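Local coordinates for malonyl coenzyme A-acyl carrier protein transacylase (PDB 2H1Y) that probably transfers the malonyl group of malonyl-CoA to holo acyl carrier protein, supplying malonyl-ACP as a fabD-family transacylase, at residues C137-V150 and M195-S209. Numbering follows the deposited sequence.
Sequences CANKDASMMVVLGV and MGAKRVVFLEMSVAS
The Phe202 ring takes the side chain of Met145 on one face and the hydroxyl of Ser143 at its edge, in the ring plane. Met145 CG stands 4.3 Å from the ring centroid and only 6° off the normal, a CH-pi contact made over the centre. With CG anti to the backbone N (chi1 174°) and the chain extended about CB-CG, the methionine runs out across the ring before bending at its last torsion; its SD sits obliquely to the ring, 3.7 Å from Phe202 CZ, in a Met-aromatic contact, and also meets Val200 CG1. Both partners of the methionine thus come from one face of the antiparallel pair formed by strands 142-148 and 199-202, where Val147 also packs, its CG1 against Ala197 CB.

Backbone bonds fix this register. Val146 and Val201 form a hydrogen-bonded pair, Val146 N reaching Val201 O at 2.6 Å and Val201 N returning to Val146 O at 3.0 Å. Outside that pair, Leu203 N donates to Met144 O at 2.8 Å and Lys198 N to Leu148 O at 2.9 Å. Beyond strand 199-202 the chain meets segment 137-150 again: Ala208 N donates to Cys137 SG at 3.2 Å, nearly straight at 163°, while Met144 SD accepts a weak bond from Ser209 N.

Within the acyltransferase chain, strand 199-202 is an outermost strand of a four-stranded antiparallel sheet, and strand 142-148 lies between it and strand 175-179, consistent with the ferredoxin-like small subdomain of FabD-type transacylases. Helices 182-185 and 189-195 pack on the Met145 face through Leu185 and Leu192, and Lys182 makes a cation-pi contact with Phe202.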
ATOM      1  N   CYS A 137       1.033 -18.921  -1.931  1.00 57.26           N
ATOM      2  CA  CYS A 137       0.260 -19.029  -3.177  1.00 57.87           C
ATOM      3  C   CYS A 137       0.874 -19.949  -4.244  1.00 58.05           C
ATOM      4  O   CYS A 137       0.197 -20.335  -5.197  1.00 58.29           O
ATOM      5  CB  CYS A 137      -0.034 -17.638  -3.768  1.00 57.76           C
ATOM      6  SG  CYS A 137      -1.215 -16.656  -2.828  1.00 57.62           S
ATOM      7  N   ALA A 138       2.149 -20.285  -4.078  1.00 58.61           N
ATOM      8  CA  ALA A 138       2.858 -21.219  -4.956  1.00 59.37           C
ATOM      9  C   ALA A 138       2.011 -22.433  -5.260  1.00 59.88           C
ATOM     10  O   ALA A 138       1.325 -22.955  -4.379  1.00 60.19           O
ATOM     11  CB  ALA A 138       4.180 -21.663  -4.308  1.00 59.15           C
ATOM     12  N   ASN A 139       2.076 -22.885  -6.506  1.00 60.70           N
ATOM     13  CA  ASN A 139       1.388 -24.104  -6.939  1.00 61.75           C
ATOM     14  C   ASN A 139      -0.110 -24.055  -6.602  1.00 62.01           C
ATOM     15  O   ASN A 139      -0.674 -25.030  -6.088  1.00 62.72           O
ATOM     16  CB  ASN A 139       2.034 -25.377  -6.330  1.00 61.97           C
ATOM     17  CG  ASN A 139       3.573 -25.335  -6.331  1.00 63.49           C
ATOM     18  OD1 ASN A 139       4.217 -25.341  -7.394  1.00 64.82           O
ATOM     19  ND2 ASN A 139       4.163 -25.307  -5.130  1.00 63.29           N
ATOM     20  N   LYS A 140      -0.743 -22.914  -6.863  1.00 61.50           N
ATOM     21  CA  LYS A 140      -2.192 -22.810  -6.712  1.00 61.11           C
ATOM     22  C   LYS A 140      -2.829 -22.199  -7.954  1.00 60.41           C
ATOM     23  O   LYS A 140      -4.040 -22.332  -8.185  1.00 60.27           O
ATOM     24  CB  LYS A 140      -2.533 -22.000  -5.470  1.00 61.16           C
ATOM     25  CG  LYS A 140      -2.546 -22.812  -4.191  1.00 62.51           C
ATOM     26  CD  LYS A 140      -3.881 -23.547  -4.042  1.00 64.19           C
ATOM     27  CE  LYS A 140      -4.501 -23.283  -2.678  1.00 64.83           C
ATOM     28  NZ  LYS A 140      -5.995 -23.187  -2.771  1.00 65.57           N
ATOM     29  N   ASP A 141      -1.975 -21.564  -8.755  1.00 59.58           N
ATOM     30  CA  ASP A 141      -2.362 -20.762  -9.910  1.00 58.92           C
ATOM     31  C   ASP A 141      -3.211 -19.569  -9.473  1.00 58.46           C
ATOM     32  O   ASP A 141      -4.342 -19.356  -9.939  1.00 58.05           O
ATOM     33  CB  ASP A 141      -3.059 -21.590 -10.995  1.00 59.06           C
ATOM     34  CG  ASP A 141      -3.049 -20.882 -12.358  1.00 59.50           C
ATOM     35  OD1 ASP A 141      -2.061 -20.178 -12.646  1.00 57.40           O
ATOM     36  OD2 ASP A 141      -4.029 -21.013 -13.130  1.00 60.93           O
ATOM     37  N   ALA A 142      -2.638 -18.797  -8.561  1.00 57.77           N
ATOM     38  CA  ALA A 142      -3.363 -17.728  -7.920  1.00 57.32           C
ATOM     39  C   ALA A 142      -3.153 -16.454  -8.704  1.00 57.06           C
ATOM     40  O   ALA A 142      -2.081 -16.229  -9.274  1.00 57.52           O
ATOM     41  CB  ALA A 142      -2.888 -17.559  -6.488  1.00 57.28           C
ATOM     42  N   SER A 143      -4.187 -15.625  -8.741  1.00 56.03           N
ATOM     43  CA  SER A 143      -4.057 -14.313  -9.329  1.00 55.23           C
ATOM     44  C   SER A 143      -5.036 -13.302  -8.745  1.00 54.12           C
ATOM     45  O   SER A 143      -5.864 -13.633  -7.893  1.00 53.88           O
ATOM     46  CB  SER A 143      -4.231 -14.383 -10.842  1.00 55.66           C
ATOM     47  OG  SER A 143      -3.712 -13.194 -11.410  1.00 56.63           O
ATOM     48  N   MET A 144      -4.911 -12.062  -9.208  1.00 52.90           N
ATOM     49  CA  MET A 144      -5.858 -11.002  -8.896  1.00 51.72           C
ATOM     50  C   MET A 144      -6.388 -10.323 -10.171  1.00 50.93           C
ATOM     51  O   MET A 144      -5.685 -10.244 -11.190  1.00 51.02           O
ATOM     52  CB  MET A 144      -5.232 -10.026  -7.903  1.00 51.56           C
ATOM     53  CG  MET A 144      -5.279 -10.579  -6.474  1.00 50.86           C
ATOM     54  SD  MET A 144      -4.306  -9.676  -5.285  1.00 52.32           S
ATOM     55  CE  MET A 144      -5.420  -8.383  -4.770  1.00 50.49           C
ATOM     56  N   MET A 145      -7.632  -9.859 -10.129  1.00 49.74           N
ATOM     57  CA  MET A 145      -8.288  -9.390 -11.337  1.00 48.94           C
ATOM     58  C   MET A 145      -9.082  -8.111 -11.107  1.00 48.49           C
ATOM     59  O   MET A 145     -10.083  -8.110 -10.376  1.00 48.43           O
ATOM     60  CB  MET A 145      -9.192 -10.507 -11.883  1.00 48.93           C
ATOM     61  CG  MET A 145     -10.063 -10.127 -13.071  1.00 48.56           C
ATOM     62  SD  MET A 145     -11.070 -11.500 -13.695  1.00 49.39           S
ATOM     63  CE  MET A 145     -12.372 -11.577 -12.467  1.00 47.58           C
ATOM     64  N   VAL A 146      -8.663  -7.029 -11.754  1.00 47.69           N
ATOM     65  CA  VAL A 146      -9.392  -5.753 -11.642  1.00 47.21           C
ATOM     66  C   VAL A 146     -10.696  -5.803 -12.446  1.00 47.02           C
ATOM     67  O   VAL A 146     -10.688  -6.101 -13.631  1.00 47.16           O
ATOM     68  CB  VAL A 146      -8.531  -4.523 -12.093  1.00 46.92           C
ATOM     69  CG1 VAL A 146      -9.230  -3.242 -11.770  1.00 47.53           C
ATOM     70  CG2 VAL A 146      -7.212  -4.489 -11.401  1.00 46.36           C
ATOM     71  N   VAL A 147     -11.814  -5.515 -11.793  1.00 47.27           N
ATOM     72  CA  VAL A 147     -13.091  -5.329 -12.476  1.00 47.22           C
ATOM     73  C   VAL A 147     -13.494  -3.853 -12.403  1.00 47.77           C
ATOM     74  O   VAL A 147     -13.276  -3.203 -11.407  1.00 47.17           O
ATOM     75  CB  VAL A 147     -14.221  -6.211 -11.873  1.00 47.43           C
ATOM     76  CG1 VAL A 147     -15.431  -6.238 -12.799  1.00 45.89           C
ATOM     77  CG2 VAL A 147     -13.747  -7.639 -11.626  1.00 47.27           C
ATOM     78  N   LEU A 148     -14.096  -3.332 -13.465  1.00 49.51           N
ATOM     79  CA  LEU A 148     -14.485  -1.926 -13.507  1.00 50.79           C
ATOM     80  C   LEU A 148     -15.948  -1.756 -13.858  1.00 51.11           C
ATOM     81  O   LEU A 148     -16.409  -2.238 -14.885  1.00 50.81           O
ATOM     82  CB  LEU A 148     -13.636  -1.188 -14.535  1.00 51.32           C
ATOM     83  CG  LEU A 148     -13.024   0.135 -14.085  1.00 52.76           C
ATOM     84  CD1 LEU A 148     -11.500  -0.063 -13.862  1.00 53.94           C
ATOM     85  CD2 LEU A 148     -13.288   1.200 -15.151  1.00 54.03           C
ATOM     86  N   GLY A 149     -16.683  -1.074 -12.994  1.00 51.91           N
ATOM     87  CA  GLY A 149     -18.063  -0.728 -13.290  1.00 53.13           C
ATOM     88  C   GLY A 149     -19.167  -1.629 -12.770  1.00 54.09           C
ATOM     89  O   GLY A 149     -20.347  -1.358 -13.014  1.00 54.80           O
ATOM     90  N   VAL A 150     -18.816  -2.706 -12.076  1.00 54.75           N
ATOM     91  CA  VAL A 150     -19.824  -3.507 -11.374  1.00 55.22           C
ATOM     92  C   VAL A 150     -19.870  -3.124  -9.897  1.00 55.66           C
ATOM     93  O   VAL A 150     -18.829  -2.879  -9.266  1.00 55.67           O
ATOM     94  CB  VAL A 150     -19.580  -5.012 -11.499  1.00 55.26           C
ATOM     95  CG1 VAL A 150     -20.745  -5.789 -10.876  1.00 55.78           C
ATOM     96  CG2 VAL A 150     -19.393  -5.400 -12.949  1.00 55.14           C
ATOM     97  N   MET A 195     -23.151  -8.160 -16.301  1.00 65.40           N
ATOM     98  CA  MET A 195     -23.448  -7.358 -15.116  1.00 65.16           C
ATOM     99  C   MET A 195     -23.015  -5.897 -15.321  1.00 65.19           C
ATOM    100  O   MET A 195     -23.312  -5.034 -14.498  1.00 64.83           O
ATOM    101  CB  MET A 195     -22.761  -7.948 -13.881  1.00 65.24           C
ATOM    102  CG  MET A 195     -23.259  -9.318 -13.426  1.00 64.85           C
ATOM    103  SD  MET A 195     -22.337  -9.975 -11.982  1.00 64.76           S
ATOM    104  CE  MET A 195     -23.003  -8.955 -10.673  1.00 63.11           C
ATOM    105  N   GLY A 196     -22.300  -5.639 -16.416  1.00 65.19           N
ATOM    106  CA  GLY A 196     -21.912  -4.287 -16.793  1.00 65.07           C
ATOM    107  C   GLY A 196     -20.436  -3.948 -16.653  1.00 65.09           C
ATOM    108  O   GLY A 196     -20.061  -2.770 -16.670  1.00 65.17           O
ATOM    109  N   ALA A 197     -19.590  -4.962 -16.511  1.00 64.73           N
ATOM    110  CA  ALA A 197     -18.160  -4.709 -16.436  1.00 64.75           C
ATOM    111  C   ALA A 197     -17.690  -4.059 -17.732  1.00 64.93           C
ATOM    112  O   ALA A 197     -17.803  -4.647 -18.806  1.00 65.00           O
ATOM    113  CB  ALA A 197     -17.389  -5.985 -16.170  1.00 64.31           C
ATOM    114  N   LYS A 198     -17.168  -2.842 -17.616  1.00 65.22           N
ATOM    115  CA  LYS A 198     -16.593  -2.106 -18.747  1.00 65.30           C
ATOM    116  C   LYS A 198     -15.142  -2.503 -19.038  1.00 65.24           C
ATOM    117  O   LYS A 198     -14.631  -2.195 -20.108  1.00 65.33           O
ATOM    118  CB  LYS A 198     -16.712  -0.589 -18.531  1.00 65.23           C
ATOM    119  CG  LYS A 198     -18.005  -0.161 -17.818  1.00 66.35           C
ATOM    120  CD  LYS A 198     -18.527   1.206 -18.259  1.00 68.11           C
ATOM    121  CE  LYS A 198     -18.654   2.183 -17.069  1.00 68.97           C
ATOM    122  NZ  LYS A 198     -19.364   1.631 -15.868  1.00 69.08           N
ATOM    123  N   ARG A 199     -14.489  -3.197 -18.105  1.00 65.34           N
ATOM    124  CA  ARG A 199     -13.074  -3.580 -18.261  1.00 65.85           C
ATOM    125  C   ARG A 199     -12.691  -4.658 -17.256  1.00 64.91           C
ATOM    126  O   ARG A 199     -13.051  -4.556 -16.075  1.00 64.72           O
ATOM    127  CB  ARG A 199     -12.164  -2.351 -18.057  1.00 65.78           C
ATOM    128  CG  ARG A 199     -10.706  -2.527 -18.499  1.00 67.50           C
ATOM    129  CD  ARG A 199     -10.035  -1.173 -18.832  1.00 68.17           C
ATOM    130  NE  ARG A 199      -9.552  -0.450 -17.643  1.00 73.12           N
ATOM    131  CZ  ARG A 199      -8.935   0.737 -17.667  1.00 74.64           C
ATOM    132  NH1 ARG A 199      -8.716   1.362 -18.817  1.00 76.23           N
ATOM    133  NH2 ARG A 199      -8.537   1.312 -16.533  1.00 75.33           N
ATOM    134  N   VAL A 200     -11.964  -5.679 -17.709  1.00 64.17           N
ATOM    135  CA  VAL A 200     -11.476  -6.719 -16.797  1.00 63.62           C
ATOM    136  C   VAL A 200      -9.992  -7.065 -17.032  1.00 64.19           C
ATOM    137  O   VAL A 200      -9.649  -7.840 -17.926  1.00 64.38           O
ATOM    138  CB  VAL A 200     -12.368  -7.996 -16.809  1.00 63.35           C
ATOM    139  CG1 VAL A 200     -11.882  -8.984 -15.795  1.00 62.58           C
ATOM    140  CG2 VAL A 200     -13.801  -7.673 -16.503  1.00 61.88           C
ATOM    141  N   VAL A 201      -9.123  -6.490 -16.202  1.00 64.58           N
ATOM    142  CA  VAL A 201      -7.670  -6.657 -16.310  1.00 64.72           C
ATOM    143  C   VAL A 201      -7.154  -7.593 -15.220  1.00 64.86           C
ATOM    144  O   VAL A 201      -7.468  -7.413 -14.041  1.00 65.03           O
ATOM    145  CB  VAL A 201      -6.934  -5.289 -16.142  1.00 64.88           C
ATOM    146  CG1 VAL A 201      -5.404  -5.467 -16.147  1.00 64.29           C
ATOM    147  CG2 VAL A 201      -7.376  -4.291 -17.203  1.00 64.77           C
ATOM    148  N   PHE A 202      -6.358  -8.580 -15.612  1.00 65.04           N
ATOM    149  CA  PHE A 202      -5.613  -9.394 -14.655  1.00 65.80           C
ATOM    150  C   PHE A 202      -4.340  -8.698 -14.194  1.00 66.08           C
ATOM    151  O   PHE A 202      -3.539  -8.262 -15.011  1.00 66.55           O
ATOM    152  CB  PHE A 202      -5.236 -10.738 -15.275  1.00 65.79           C
ATOM    153  CG  PHE A 202      -6.341 -11.728 -15.260  1.00 65.96           C
ATOM    154  CD1 PHE A 202      -6.477 -12.608 -14.191  1.00 65.47           C
ATOM    155  CD2 PHE A 202      -7.258 -11.775 -16.308  1.00 65.62           C
ATOM    156  CE1 PHE A 202      -7.505 -13.522 -14.164  1.00 65.98           C
ATOM    157  CE2 PHE A 202      -8.304 -12.686 -16.291  1.00 66.13           C
ATOM    158  CZ  PHE A 202      -8.426 -13.565 -15.219  1.00 66.29           C
ATOM    159  N   LEU A 203      -4.141  -8.611 -12.885  1.00 66.33           N
ATOM    160  CA  LEU A 203      -2.889  -8.087 -12.355  1.00 66.36           C
ATOM    161  C   LEU A 203      -1.764  -9.083 -12.614  1.00 66.87           C
ATOM    162  O   LEU A 203      -2.002 -10.246 -12.904  1.00 66.77           O
ATOM    163  CB  LEU A 203      -3.024  -7.727 -10.870  1.00 66.18           C
ATOM    164  CG  LEU A 203      -3.225  -6.244 -10.508  1.00 66.34           C
ATOM    165  CD1 LEU A 203      -4.214  -5.519 -11.413  1.00 66.49           C
ATOM    166  CD2 LEU A 203      -3.609  -6.051  -9.058  1.00 66.00           C
ATOM    167  N   GLU A 204      -0.534  -8.607 -12.534  1.00 67.88           N
ATOM    168  CA  GLU A 204       0.623  -9.394 -12.929  1.00 68.91           C
ATOM    169  C   GLU A 204       1.323  -9.933 -11.691  1.00 68.83           C
ATOM    170  O   GLU A 204       2.143  -9.238 -11.071  1.00 69.50           O
ATOM    171  CB  GLU A 204       1.566  -8.512 -13.755  1.00 69.41           C
ATOM    172  CG  GLU A 204       2.675  -9.249 -14.493  1.00 72.16           C
ATOM    173  CD  GLU A 204       3.127  -8.491 -15.727  1.00 74.60           C
ATOM    174  OE1 GLU A 204       4.351  -8.241 -15.872  1.00 74.89           O
ATOM    175  OE2 GLU A 204       2.240  -8.135 -16.543  1.00 75.41           O
ATOM    176  N   MET A 205       0.981 -11.167 -11.333  1.00 68.38           N
ATOM    177  CA  MET A 205       1.451 -11.816 -10.106  1.00 68.30           C
ATOM    178  C   MET A 205       0.733 -13.155  -9.941  1.00 67.21           C
ATOM    179  O   MET A 205      -0.445 -13.292 -10.309  1.00 66.94           O
ATOM    180  CB  MET A 205       1.183 -10.932  -8.878  1.00 68.32           C
ATOM    181  CG  MET A 205      -0.268 -10.425  -8.778  1.00 69.29           C
ATOM    182  SD  MET A 205      -0.494  -9.036  -7.654  1.00 70.37           S
ATOM    183  CE  MET A 205       0.113  -7.657  -8.647  1.00 70.79           C
ATOM    184  N   SER A 206       1.449 -14.138  -9.400  1.00 66.10           N
ATOM    185  CA  SER A 206       0.839 -15.422  -9.046  1.00 65.00           C
ATOM    186  C   SER A 206       0.556 -15.465  -7.539  1.00 63.74           C
ATOM    187  O   SER A 206       0.948 -16.423  -6.855  1.00 64.16           O
ATOM    188  CB  SER A 206       1.743 -16.599  -9.441  1.00 65.38           C
ATOM    189  OG  SER A 206       2.727 -16.218 -10.387  1.00 66.23           O
ATOM    190  N   VAL A 207      -0.074 -14.404  -7.028  1.00 61.64           N
ATOM    191  CA  VAL A 207      -0.536 -14.342  -5.633  1.00 59.63           C
ATOM    192  C   VAL A 207      -1.959 -13.811  -5.518  1.00 58.12           C
ATOM    193  O   VAL A 207      -2.369 -12.902  -6.241  1.00 58.12           O
ATOM    194  CB  VAL A 207       0.409 -13.536  -4.660  1.00 59.68           C
ATOM    195  CG1 VAL A 207       1.757 -14.180  -4.560  1.00 59.38           C
ATOM    196  CG2 VAL A 207       0.537 -12.070  -5.048  1.00 60.07           C
ATOM    197  N   ALA A 208      -2.713 -14.408  -4.611  1.00 56.29           N
ATOM    198  CA  ALA A 208      -4.012 -13.894  -4.264  1.00 54.72           C
ATOM    199  C   ALA A 208      -3.931 -13.409  -2.827  1.00 53.49           C
ATOM    200  O   ALA A 208      -3.904 -14.223  -1.908  1.00 53.22           O
ATOM    201  CB  ALA A 208      -5.062 -14.976  -4.408  1.00 54.78           C
ATOM    202  N   SER A 209      -3.861 -12.094  -2.630  1.00 51.63           N
ATOM    203  CA  SER A 209      -3.842 -11.554  -1.279  1.00 50.27           C
ATOM    204  C   SER A 209      -5.247 -11.115  -0.869  1.00 49.37           C
ATOM    205  O   SER A 209      -6.143 -11.050  -1.712  1.00 49.12           O
ATOM    206  CB  SER A 209      -2.874 -10.407  -1.193  1.00 49.76           C
ATOM    207  OG  SER A 209      -3.156  -9.513  -2.236  1.00 50.52           O
TER